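Local atomic coordinates of probable tagatose 6-phosphate kinase (Sinorhizobium meliloti, PDB entry 3TXV), a protein that probably acts in carbohydrate metabolism, perhaps as a tagatose-6-phosphate kinase, although it belongs to the GatZ/KbaZ-like family of aldolase subunits. Residues I50-C54 with N55-Q59. Residues are numbered along the deposited sequence; the frame is centred on the assembly and turned at random.
Sequences IEATC and NQVNQ
N58 turns its CG between its own backbone N and carbonyl carbon (chi1 53°), which swings the carboxamide back to C54, while Q56 sets CG opposite its backbone N (chi1 -174°) and runs extended alongside the strand it has just left. The ND2 of N58 gives a hydrogen bond to C54 O at 2.8 Å, with the donor tilted 31° from the carbonyl plane. N58 OD1 makes weak hydrogen bonds to the backbone N atoms of D60 and G62. One residue earlier, T53 O accepts V57 N at 3.0 Å, almost in line with the carbonyl, and Q56 N at 2.8 Å in a weak, bent bond. C54, N55 and Q56 have helix-like backbone angles, making a single alpha-type turn at the end of strand 48-53. The T53 side chain crosses that of Q56 at about a right angle, OG1 lying 3.3 Å from Q56 CB. On the apolar side, A52 CB meets V57 CG2 at 3.9 Å, and both residues pack on F71 of helix 68-81. Here the second TIM-barrel strand passes into its loop: the carbonyls of T53, the last strand residue, and C54, the first beyond it, are satisfied by V57 N-H, which closes the turn, and the N58 side-chain amide just beyond.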
ATOM      1  N   ILE A  50      -2.854  -0.521  -8.718  1.00 38.02           N
ATOM      2  CA  ILE A  50      -3.244   0.200  -7.510  1.00 38.30           C
ATOM      3  C   ILE A  50      -4.247  -0.573  -6.630  1.00 38.92           C
ATOM      4  O   ILE A  50      -5.295  -1.040  -7.106  1.00 38.42           O
ATOM      5  CB  ILE A  50      -3.744   1.587  -7.815  1.00 37.67           C
ATOM      6  CG1 ILE A  50      -2.648   2.355  -8.497  1.00 38.44           C
ATOM      7  CG2 ILE A  50      -4.094   2.305  -6.530  1.00 37.06           C
ATOM      8  CD1 ILE A  50      -3.186   3.442  -9.388  1.00 43.74           C
ATOM      9  N   GLU A  51      -3.911  -0.675  -5.342  1.00 39.29           N
ATOM     10  CA  GLU A  51      -4.635  -1.536  -4.405  1.00 39.59           C
ATOM     11  C   GLU A  51      -5.301  -0.738  -3.281  1.00 39.52           C
ATOM     12  O   GLU A  51      -4.801   0.285  -2.873  1.00 39.75           O
ATOM     13  CB  GLU A  51      -3.682  -2.585  -3.816  1.00 39.73           C
ATOM     14  CG  GLU A  51      -2.942  -3.413  -4.847  1.00 40.21           C
ATOM     15  CD  GLU A  51      -3.018  -4.895  -4.538  1.00 42.90           C
ATOM     16  OE1 GLU A  51      -4.063  -5.317  -3.971  1.00 43.20           O
ATOM     17  OE2 GLU A  51      -2.045  -5.640  -4.853  1.00 42.36           O
ATOM     18  N   ALA A  52      -6.441  -1.213  -2.803  1.00 39.93           N
ATOM     19  CA  ALA A  52      -7.090  -0.679  -1.617  1.00 40.75           C
ATOM     20  C   ALA A  52      -7.356  -1.846  -0.643  1.00 41.21           C
ATOM     21  O   ALA A  52      -7.414  -2.983  -1.093  1.00 41.63           O
ATOM     22  CB  ALA A  52      -8.362  -0.002  -2.020  1.00 40.48           C
ATOM     23  N   THR A  53      -7.475  -1.590   0.665  1.00 42.00           N
ATOM     24  CA  THR A  53      -7.738  -2.674   1.665  1.00 42.98           C
ATOM     25  C   THR A  53      -9.176  -2.701   2.149  1.00 43.69           C
ATOM     26  O   THR A  53      -9.814  -1.673   2.224  1.00 43.99           O
ATOM     27  CB  THR A  53      -6.851  -2.623   2.977  1.00 42.90           C
ATOM     28  OG1 THR A  53      -6.671  -1.276   3.413  1.00 43.27           O
ATOM     29  CG2 THR A  53      -5.505  -3.295   2.811  1.00 42.14           C
ATOM     30  N   CYS A  54      -9.654  -3.887   2.512  1.00 44.70           N
ATOM     31  CA  CYS A  54     -10.992  -4.111   3.044  1.00 46.30           C
ATOM     32  C   CYS A  54     -11.462  -2.955   3.888  1.00 46.36           C
ATOM     33  O   CYS A  54     -12.481  -2.322   3.571  1.00 46.56           O
ATOM     34  CB  CYS A  54     -11.007  -5.396   3.883  1.00 46.60           C
ATOM     35  SG  CYS A  54      -9.704  -5.481   5.282  1.00 54.04           S
ATOM     36  N   ASN A  55     -10.697  -2.699   4.958  1.00 46.94           N
ATOM     37  CA  ASN A  55     -10.864  -1.571   5.898  1.00 47.33           C
ATOM     38  C   ASN A  55     -10.953  -0.182   5.276  1.00 47.04           C
ATOM     39  O   ASN A  55     -11.792   0.629   5.651  1.00 47.09           O
ATOM     40  CB  ASN A  55      -9.686  -1.550   6.852  1.00 47.61           C
ATOM     41  CG  ASN A  55      -9.843  -2.506   8.024  1.00 50.22           C
ATOM     42  OD1 ASN A  55     -10.918  -3.065   8.307  1.00 50.06           O
ATOM     43  ND2 ASN A  55      -8.743  -2.682   8.738  1.00 54.50           N
ATOM     44  N   GLN A  56     -10.052   0.082   4.343  1.00 47.00           N
ATOM     45  CA  GLN A  56      -9.931   1.367   3.694  1.00 47.32           C
ATOM     46  C   GLN A  56     -11.202   1.678   2.897  1.00 47.81           C
ATOM     47  O   GLN A  56     -11.721   2.787   2.989  1.00 48.13           O
ATOM     48  CB  GLN A  56      -8.668   1.337   2.809  1.00 47.16           C
ATOM     49  CG  GLN A  56      -8.230   2.633   2.129  1.00 47.10           C
ATOM     50  CD  GLN A  56      -7.132   2.382   1.077  1.00 48.19           C
ATOM     51  OE1 GLN A  56      -7.002   3.123   0.082  1.00 47.88           O
ATOM     52  NE2 GLN A  56      -6.343   1.325   1.292  1.00 46.60           N
ATOM     53  N   VAL A  57     -11.706   0.702   2.134  1.00 48.07           N
ATOM     54  CA  VAL A  57     -12.823   0.939   1.224  1.00 48.84           C
ATOM     55  C   VAL A  57     -13.751  -0.257   1.093  1.00 49.46           C
ATOM     56  O   VAL A  57     -13.320  -1.341   0.734  1.00 50.03           O
ATOM     57  CB  VAL A  57     -12.373   1.442  -0.209  1.00 49.31           C
ATOM     58  CG1 VAL A  57     -11.166   2.410  -0.129  1.00 48.76           C
ATOM     59  CG2 VAL A  57     -12.132   0.286  -1.220  1.00 48.15           C
ATOM     60  N   ASN A  58     -15.032  -0.050   1.382  1.00 49.98           N
ATOM     61  CA  ASN A  58     -16.030  -1.112   1.292  1.00 50.53           C
ATOM     62  C   ASN A  58     -17.414  -0.502   1.179  1.00 50.59           C
ATOM     63  O   ASN A  58     -17.540   0.708   1.289  1.00 50.86           O
ATOM     64  CB  ASN A  58     -15.941  -2.064   2.497  1.00 50.98           C
ATOM     65  CG  ASN A  58     -16.008  -1.338   3.831  1.00 52.68           C
ATOM     66  OD1 ASN A  58     -16.986  -0.646   4.142  1.00 55.32           O
ATOM     67  ND2 ASN A  58     -14.962  -1.502   4.635  1.00 53.78           N
ATOM     68  N   GLN A  59     -18.441  -1.330   0.983  1.00 50.60           N
ATOM     69  CA  GLN A  59     -19.810  -0.851   0.763  1.00 50.64           C
ATOM     70  C   GLN A  59     -20.250   0.178   1.775  1.00 51.09           C
ATOM     71  O   GLN A  59     -21.017   1.078   1.427  1.00 50.92           O
ATOM     72  CB  GLN A  59     -20.823  -2.007   0.762  1.00 50.60           C
ATOM     73  CG  GLN A  59     -21.097  -2.631   2.141  1.00 49.28           C
ATOM     74  CD  GLN A  59     -20.108  -3.720   2.473  1.00 47.56           C
ATOM     75  OE1 GLN A  59     -18.983  -3.706   1.965  1.00 46.55           O
ATOM     76  NE2 GLN A  59     -20.522  -4.686   3.309  1.00 44.62           N
TER